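Local coordinates for protein metallo-beta-lactamase (Serratia marcescens, PDB 6K4X) that hydrolyses the beta-lactam ring of antibiotics with the help of two zinc ions, as a subclass B3 metallo-beta-lactamase, at residues S27-L39 / V51-V65. Sequence-based numbering, arbitrary orientation.
Sequences SAVLLSSPQGHIL and VAANIRAMGFKLSDV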
ATOM      1  N   SER A  27      -1.309  -5.448   4.486  1.00  5.76           N
ATOM      2  CA  SER A  27      -0.491  -5.949   3.432  1.00  5.65           C
ATOM      3  C   SER A  27       0.912  -5.346   3.473  1.00  5.71           C
ATOM      4  O   SER A  27       1.104  -4.172   3.720  1.00  5.97           O
ATOM      5  CB  SER A  27      -1.096  -5.648   2.097  1.00  5.65           C
ATOM      6  OG  SER A  27      -2.342  -6.301   1.962  1.00  6.53           O
ATOM      7  N   ALA A  28       1.881  -6.188   3.116  1.00  5.94           N
ATOM      8  CA  ALA A  28       3.200  -5.766   2.713  1.00  6.00           C
ATOM      9  C   ALA A  28       3.645  -6.765   1.653  1.00  6.14           C
ATOM     10  O   ALA A  28       3.305  -7.950   1.728  1.00  6.61           O
ATOM     11  CB  ALA A  28       4.180  -5.691   3.869  1.00  6.11           C
ATOM     12  N   VAL A  29       4.357  -6.278   0.642  1.00  6.08           N
ATOM     13  CA  VAL A  29       4.745  -7.119  -0.463  1.00  6.53           C
ATOM     14  C   VAL A  29       6.242  -7.000  -0.686  1.00  6.66           C
ATOM     15  O   VAL A  29       6.788  -5.893  -0.731  1.00  6.91           O
ATOM     16  CB  VAL A  29       3.955  -6.765  -1.733  1.00  7.83           C
ATOM     17  CG1 VAL A  29       4.638  -7.254  -2.999  1.00  9.11           C
ATOM     18  CG2 VAL A  29       2.547  -7.321  -1.647  1.00  8.96           C
ATOM     19  N   LEU A  30       6.885  -8.143  -0.929  1.00  6.28           N
ATOM     20  CA  LEU A  30       8.243  -8.155  -1.407  1.00  7.25           C
ATOM     21  C   LEU A  30       8.250  -8.509  -2.885  1.00  7.17           C
ATOM     22  O   LEU A  30       7.728  -9.561  -3.275  1.00  7.68           O
ATOM     23  CB  LEU A  30       9.059  -9.168  -0.617  1.00  7.25           C
ATOM     24  CG  LEU A  30      10.560  -9.086  -0.872  1.00  8.83           C
ATOM     25  CD1 LEU A  30      11.180  -7.913  -0.146  1.00  9.19           C
ATOM     26  CD2 LEU A  30      11.249 -10.370  -0.491  1.00 11.64           C
ATOM     27  N   LEU A  31       8.847  -7.629  -3.679  1.00  6.84           N
ATOM     28  CA  LEU A  31       9.081  -7.880  -5.073  1.00  6.68           C
ATOM     29  C   LEU A  31      10.556  -8.234  -5.214  1.00  6.15           C
ATOM     30  O   LEU A  31      11.405  -7.382  -4.966  1.00  6.60           O
ATOM     31  CB  LEU A  31       8.747  -6.626  -5.870  1.00  7.41           C
ATOM     32  CG  LEU A  31       8.830  -6.769  -7.380  1.00  7.67           C
ATOM     33  CD1 LEU A  31       7.826  -7.777  -7.921  1.00  8.15           C
ATOM     34  CD2 LEU A  31       8.633  -5.428  -8.062  1.00  8.00           C
ATOM     35  N   SER A  32      10.851  -9.493  -5.538  1.00  6.23           N
ATOM     36  CA  SER A  32      12.204 -10.017  -5.390  1.00  6.42           C
ATOM     37  C   SER A  32      12.943 -10.065  -6.729  1.00  6.81           C
ATOM     38  O   SER A  32      12.347 -10.199  -7.799  1.00  7.11           O
ATOM     39  CB  SER A  32      12.209 -11.371  -4.750  1.00  6.61           C
ATOM     40  OG  SER A  32      11.428 -12.283  -5.501  1.00  7.12           O
ATOM     41  N   SER A  33      14.280 -10.005  -6.645  1.00  6.51           N
ATOM     42  CA  SER A  33      15.099 -10.299  -7.784  1.00  7.17           C
ATOM     43  C   SER A  33      16.456 -10.778  -7.319  1.00  7.93           C
ATOM     44  O   SER A  33      16.880 -10.487  -6.217  1.00  7.82           O
ATOM     45  CB  SER A  33      15.262  -9.110  -8.703  1.00  8.21           C
ATOM     46  OG  SER A  33      16.389  -8.295  -8.360  1.00  8.32           O
ATOM     47  N   PRO A  34      17.226 -11.457  -8.188  1.00  8.97           N
ATOM     48  CA  PRO A  34      18.598 -11.822  -7.848  1.00  9.19           C
ATOM     49  C   PRO A  34      19.518 -10.630  -7.575  1.00  9.83           C
ATOM     50  O   PRO A  34      20.614 -10.841  -7.037  1.00 11.27           O
ATOM     51  CB  PRO A  34      19.081 -12.638  -9.057  1.00 11.20           C
ATOM     52  CG  PRO A  34      17.804 -13.142  -9.693  1.00 12.14           C
ATOM     53  CD  PRO A  34      16.807 -12.013  -9.484  1.00 11.33           C
ATOM     54  N   GLN A  35      19.120  -9.426  -7.966  1.00  8.78           N
ATOM     55  CA  GLN A  35      19.945  -8.242  -7.807  1.00  9.93           C
ATOM     56  C   GLN A  35      19.475  -7.377  -6.639  1.00  9.20           C
ATOM     57  O   GLN A  35      20.094  -6.350  -6.371  1.00 11.62           O
ATOM     58  CB  GLN A  35      19.993  -7.474  -9.124  1.00 10.88           C
ATOM     59  CG  GLN A  35      20.571  -8.357 -10.221  1.00 12.15           C
ATOM     60  CD  GLN A  35      20.823  -7.707 -11.555  1.00 15.20           C
ATOM     61  OE1 GLN A  35      20.397  -6.590 -11.819  1.00 15.59           O
ATOM     62  NE2 GLN A  35      21.501  -8.426 -12.437  1.00 13.55           N
ATOM     63  N   GLY A  36      18.447  -7.806  -5.918  1.00  8.02           N
ATOM     64  CA  GLY A  36      17.913  -7.050  -4.811  1.00  8.81           C
ATOM     65  C   GLY A  36      16.414  -6.866  -4.932  1.00  6.77           C
ATOM     66  O   GLY A  36      15.808  -7.177  -5.982  1.00  7.24           O
ATOM     67  N   HIS A  37      15.800  -6.415  -3.831  1.00  6.17           N
ATOM     68  CA  HIS A  37      14.368  -6.490  -3.654  1.00  6.39           C
ATOM     69  C   HIS A  37      13.775  -5.124  -3.320  1.00  6.29           C
ATOM     70  O   HIS A  37      14.465  -4.230  -2.815  1.00  6.48           O
ATOM     71  CB  HIS A  37      13.992  -7.462  -2.530  1.00  7.19           C
ATOM     72  CG  HIS A  37      14.834  -8.690  -2.500  1.00  6.66           C
ATOM     73  ND1 HIS A  37      14.976  -9.519  -3.603  1.00  7.24           N
ATOM     74  CD2 HIS A  37      15.620  -9.183  -1.524  1.00  7.12           C
ATOM     75  CE1 HIS A  37      15.806 -10.484  -3.271  1.00  7.15           C
ATOM     76  NE2 HIS A  37      16.227 -10.296  -2.021  1.00  7.49           N
ATOM     77  N   ILE A  38      12.468  -5.016  -3.591  1.00  6.14           N
ATOM     78  CA  ILE A  38      11.671  -3.858  -3.216  1.00  6.53           C
ATOM     79  C   ILE A  38      10.598  -4.336  -2.245  1.00  6.10           C
ATOM     80  O   ILE A  38       9.904  -5.311  -2.533  1.00  6.80           O
ATOM     81  CB  ILE A  38      11.067  -3.196  -4.460  1.00  6.80           C
ATOM     82  CG1 ILE A  38      12.184  -2.675  -5.370  1.00  7.47           C
ATOM     83  CG2 ILE A  38      10.084  -2.100  -4.067  1.00  7.50           C
ATOM     84  CD1 ILE A  38      11.713  -2.123  -6.695  1.00  8.04           C
ATOM     85  N   LEU A  39      10.446  -3.631  -1.121  1.00  5.93           N
ATOM     86  CA  LEU A  39       9.386  -3.886  -0.164  1.00  6.31           C
ATOM     87  C   LEU A  39       8.346  -2.785  -0.281  1.00  5.88           C
ATOM     88  O   LEU A  39       8.717  -1.602  -0.313  1.00  6.62           O
ATOM     89  CB  LEU A  39       9.977  -3.903   1.246  1.00  6.26           C
ATOM     90  CG  LEU A  39       8.974  -4.048   2.393  1.00  6.38           C
ATOM     91  CD1 LEU A  39       8.289  -5.406   2.352  1.00  7.85           C
ATOM     92  CD2 LEU A  39       9.668  -3.847   3.724  1.00  8.17           C
ATOM     93  N   VAL A  51       7.195  -8.697   9.396  1.00  6.75           N
ATOM     94  CA  VAL A  51       7.612  -8.524   8.030  1.00  6.55           C
ATOM     95  C   VAL A  51       9.056  -9.008   7.839  1.00  5.99           C
ATOM     96  O   VAL A  51       9.372  -9.682   6.879  1.00  6.56           O
ATOM     97  CB  VAL A  51       7.464  -7.060   7.601  1.00  6.63           C
ATOM     98  CG1 VAL A  51       8.048  -6.818   6.226  1.00  7.05           C
ATOM     99  CG2 VAL A  51       6.025  -6.610   7.660  1.00  6.84           C
ATOM    100  N   ALA A  52       9.950  -8.646   8.772  1.00  6.52           N
ATOM    101  CA  ALA A  52      11.345  -9.044   8.663  1.00  6.16           C
ATOM    102  C   ALA A  52      11.484 -10.567   8.663  1.00  6.07           C
ATOM    103  O   ALA A  52      12.215 -11.126   7.825  1.00  6.60           O
ATOM    104  CB  ALA A  52      12.151  -8.405   9.766  1.00  6.75           C
ATOM    105  N   ALA A  53      10.818 -11.226   9.614  1.00  6.51           N
ATOM    106  CA  ALA A  53      10.885 -12.671   9.687  1.00  6.60           C
ATOM    107  C   ALA A  53      10.289 -13.298   8.424  1.00  7.04           C
ATOM    108  O   ALA A  53      10.765 -14.332   7.936  1.00  6.78           O
ATOM    109  CB  ALA A  53      10.170 -13.148  10.923  1.00  7.53           C
ATOM    110  N   ASN A  54       9.226 -12.686   7.893  1.00  6.18           N
ATOM    111  CA  ASN A  54       8.554 -13.193   6.733  1.00  6.44           C
ATOM    112  C   ASN A  54       9.470 -13.135   5.506  1.00  6.59           C
ATOM    113  O   ASN A  54       9.481 -14.057   4.694  1.00  6.33           O
ATOM    114  CB  ASN A  54       7.242 -12.449   6.507  1.00  6.35           C
ATOM    115  CG  ASN A  54       6.143 -12.824   7.480  1.00  6.27           C
ATOM    116  OD1 ASN A  54       6.243 -13.829   8.197  1.00  6.54           O
ATOM    117  ND2 ASN A  54       5.060 -12.061   7.478  1.00  7.16           N
ATOM    118  N   ILE A  55      10.196 -12.029   5.345  1.00  6.25           N
ATOM    119  CA  ILE A  55      11.103 -11.907   4.222  1.00  6.48           C
ATOM    120  C   ILE A  55      12.152 -13.017   4.313  1.00  6.39           C
ATOM    121  O   ILE A  55      12.474 -13.664   3.310  1.00  6.84           O
ATOM    122  CB  ILE A  55      11.736 -10.505   4.215  1.00  6.52           C
ATOM    123  CG1 ILE A  55      10.691  -9.443   3.865  1.00  6.73           C
ATOM    124  CG2 ILE A  55      12.933 -10.453   3.285  1.00  6.67           C
ATOM    125  CD1 ILE A  55      11.137  -8.035   4.121  1.00  8.08           C
ATOM    126  N   ARG A  56      12.714 -13.223   5.503  1.00  6.60           N
ATOM    127  CA  ARG A  56      13.705 -14.291   5.682  0.50  6.81           C
ATOM    128  C   ARG A  56      13.072 -15.662   5.400  1.00  6.90           C
ATOM    129  O   ARG A  56      13.712 -16.534   4.810  1.00  7.66           O
ATOM    130  CB  ARG A  56      14.341 -14.207   7.073  0.50  6.59           C
ATOM    131  CG  ARG A  56      15.163 -12.943   7.298  0.50  7.30           C
ATOM    132  CD  ARG A  56      15.965 -13.012   8.583  0.50  8.28           C
ATOM    133  NE  ARG A  56      15.172 -13.232   9.788  0.50  7.49           N
ATOM    134  CZ  ARG A  56      14.698 -12.272  10.575  0.50  8.19           C
ATOM    135  NH1 ARG A  56      15.093 -11.026  10.387  0.50  8.52           N
ATOM    136  NH2 ARG A  56      13.848 -12.553  11.556  0.50  7.21           N
ATOM    137  N   ALA A  57      11.833 -15.866   5.832  1.00  6.42           N
ATOM    138  CA  ALA A  57      11.167 -17.155   5.619  1.00  6.94           C
ATOM    139  C   ALA A  57      10.978 -17.445   4.126  1.00  7.07           C
ATOM    140  O   ALA A  57      10.891 -18.609   3.740  1.00  8.25           O
ATOM    141  CB  ALA A  57       9.854 -17.192   6.363  1.00  7.29           C
ATOM    142  N   MET A  58      10.921 -16.406   3.292  1.00  7.35           N
ATOM    143  CA  MET A  58      10.810 -16.576   1.843  1.00  7.09           C
ATOM    144  C   MET A  58      12.197 -16.724   1.205  1.00  8.19           C
ATOM    145  O   MET A  58      12.310 -16.851  -0.016  1.00  8.86           O
ATOM    146  CB  MET A  58      10.048 -15.400   1.233  1.00  7.41           C
ATOM    147  CG  MET A  58       8.597 -15.335   1.710  1.00  8.30           C
ATOM    148  SD  MET A  58       7.610 -16.825   1.398  1.00  8.55           S
ATOM    149  CE  MET A  58       7.355 -16.711  -0.369  1.00 10.63           C
ATOM    150  N   GLY A  59      13.240 -16.790   2.026  1.00  7.67           N
ATOM    151  CA  GLY A  59      14.590 -17.114   1.559  1.00  8.02           C
ATOM    152  C   GLY A  59      15.447 -15.911   1.259  1.00  8.28           C
ATOM    153  O   GLY A  59      16.498 -16.090   0.623  1.00 10.81           O
ATOM    154  N   PHE A  60      15.001 -14.703   1.603  1.00  7.83           N
ATOM    155  CA  PHE A  60      15.685 -13.486   1.193  1.00  7.57           C
ATOM    156  C   PHE A  60      16.419 -12.863   2.377  1.00  8.34           C
ATOM    157  O   PHE A  60      16.026 -13.052   3.519  1.00 10.05           O
ATOM    158  CB  PHE A  60      14.689 -12.525   0.542  1.00  8.29           C
ATOM    159  CG  PHE A  60      14.023 -13.116  -0.668  1.00  8.70           C
ATOM    160  CD1 PHE A  60      14.750 -13.430  -1.802  1.00  8.51           C
ATOM    161  CD2 PHE A  60      12.674 -13.416  -0.659  1.00  9.93           C
ATOM    162  CE1 PHE A  60      14.140 -14.005  -2.906  1.00  9.48           C
ATOM    163  CE2 PHE A  60      12.059 -13.960  -1.770  1.00  9.72           C
ATOM    164  CZ  PHE A  60      12.800 -14.284  -2.881  1.00 10.09           C
ATOM    165  N   LYS A  61      17.409 -12.024   2.065  1.00  7.69           N
ATOM    166  CA  LYS A  61      18.158 -11.282   3.063  1.00  8.50           C
ATOM    167  C   LYS A  61      17.650  -9.849   3.161  1.00  7.79           C
ATOM    168  O   LYS A  61      17.420  -9.186   2.147  1.00  8.07           O
ATOM    169  CB  LYS A  61      19.627 -11.201   2.662  1.00  9.57           C
ATOM    170  CG  LYS A  61      20.338 -12.543   2.579  1.00 13.82           C
ATOM    171  CD  LYS A  61      21.757 -12.445   2.037  1.00 18.85           C
ATOM    172  CE  LYS A  61      22.663 -11.588   2.893  1.00 25.03           C
ATOM    173  NZ  LYS A  61      22.892 -10.259   2.275  1.00 34.15           N
ATOM    174  N   LEU A  62      17.510  -9.367   4.390  1.00  7.91           N
ATOM    175  CA  LEU A  62      17.046  -8.000   4.614  1.00  7.83           C
ATOM    176  C   LEU A  62      18.001  -7.006   3.943  1.00  7.61           C
ATOM    177  O   LEU A  62      17.578  -5.993   3.400  1.00  7.56           O
ATOM    178  CB  LEU A  62      16.943  -7.724   6.116  1.00  8.57           C
ATOM    179  CG  LEU A  62      15.921  -8.567   6.873  1.00 10.35           C
ATOM    180  CD1 LEU A  62      15.761  -8.051   8.294  1.00 13.06           C
ATOM    181  CD2 LEU A  62      14.585  -8.599   6.167  1.00 12.25           C
ATOM    182  N   SER A  63      19.307  -7.289   3.955  1.00  7.73           N
ATOM    183  CA  SER A  63      20.285  -6.358   3.417  1.00  8.50           C
ATOM    184  C   SER A  63      20.141  -6.199   1.898  1.00  7.61           C
ATOM    185  O   SER A  63      20.661  -5.253   1.340  1.00  8.64           O
ATOM    186  CB  SER A  63      21.692  -6.779   3.773  1.00 10.66           C
ATOM    187  OG  SER A  63      21.983  -8.034   3.237  1.00 12.05           O
ATOM    188  N   ASP A  64      19.427  -7.125   1.262  1.00  6.72           N
ATOM    189  CA  ASP A  64      19.186  -7.044  -0.174  1.00  6.66           C
ATOM    190  C   ASP A  64      17.931  -6.241  -0.533  1.00  6.38           C
ATOM    191  O   ASP A  64      17.686  -6.009  -1.703  1.00  6.31           O
ATOM    192  CB  ASP A  64      19.092  -8.432  -0.783  1.00  7.28           C
ATOM    193  CG  ASP A  64      20.449  -9.090  -0.940  1.00  8.63           C
ATOM    194  OD1 ASP A  64      21.470  -8.370  -0.997  1.00  8.95           O
ATOM    195  OD2 ASP A  64      20.463 -10.338  -0.960  1.00  9.84           O
ATOM    196  N   VAL A  65      17.171  -5.780   0.464  1.00  6.17           N
ATOM    197  CA  VAL A  65      16.030  -4.895   0.207  1.00  6.78           C
ATOM    198  C   VAL A  65      16.562  -3.473   0.015  1.00  6.28           C
ATOM    199  O   VAL A  65      17.151  -2.895   0.937  1.00  7.31           O
ATOM    200  CB  VAL A  65      15.026  -4.933   1.365  1.00  7.20           C
ATOM    201  CG1 VAL A  65      13.880  -3.967   1.108  1.00  8.08           C
ATOM    202  CG2 VAL A  65      14.502  -6.341   1.632  1.00  7.67           C
TER
HETATM  203  O   HOH W   1      18.230 -11.841  -0.726  1.00  7.99           O
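F60 and H37 meet ring against ring at an oblique angle, planes 61° apart and centroids 4.6 Å from each other, with F60 CD1 lying 3.5 Å from H37 CE1. S32 adds a CH-pi contact, its CB standing over one face of the F60 ring, 4.0 Å from the centroid, while S32 OG is hydrogen-bonded to H19 NE2. L30 CD2 packs obliquely against the same ring, 3.4 Å from F60 CD2.

Polar bonds fix the imidazole at both nitrogens. H37 ND1 accepts the backbone N-H of S33 almost exactly in the ring plane, and H37 NE2 lies 2.8 Å from the oxygen of a water, also at the ring edge, that accepts from K61 N and donates to D64 OD2. With H37 CG anti to the carbonyl carbon and beside the backbone N (H37 chi1 -39°), the ring is carried across the D64 side chain, D64 CB sitting oblique to it. The backbones join where H37 N donates to D64 O (2.9 Å, 155° at the hydrogen); H37 and V65 form a parallel bridge, supplemented by a CA-H...O contact from V65 CA to H37 O.

Apolar contacts continue onto the helix and the second strand. L39 CD1 reaches V51 CG1 tip to tip at 4.1 Å, L30 CD2 touches I55 CG2, and V65 sets CG1 against L39 CB and CG2 toward L30 CD1.

Helix 47-57 thus lies over A28, L30 and L39, while F60 and D64, after it, cover H37 on the same sheet face, within a beta-alpha-beta crossover between parallel neighbours 37-40 and 65-69; helix 81-88 adjoins through A52, and strand 140-146 meets L31 and I38 on the sheet's other face.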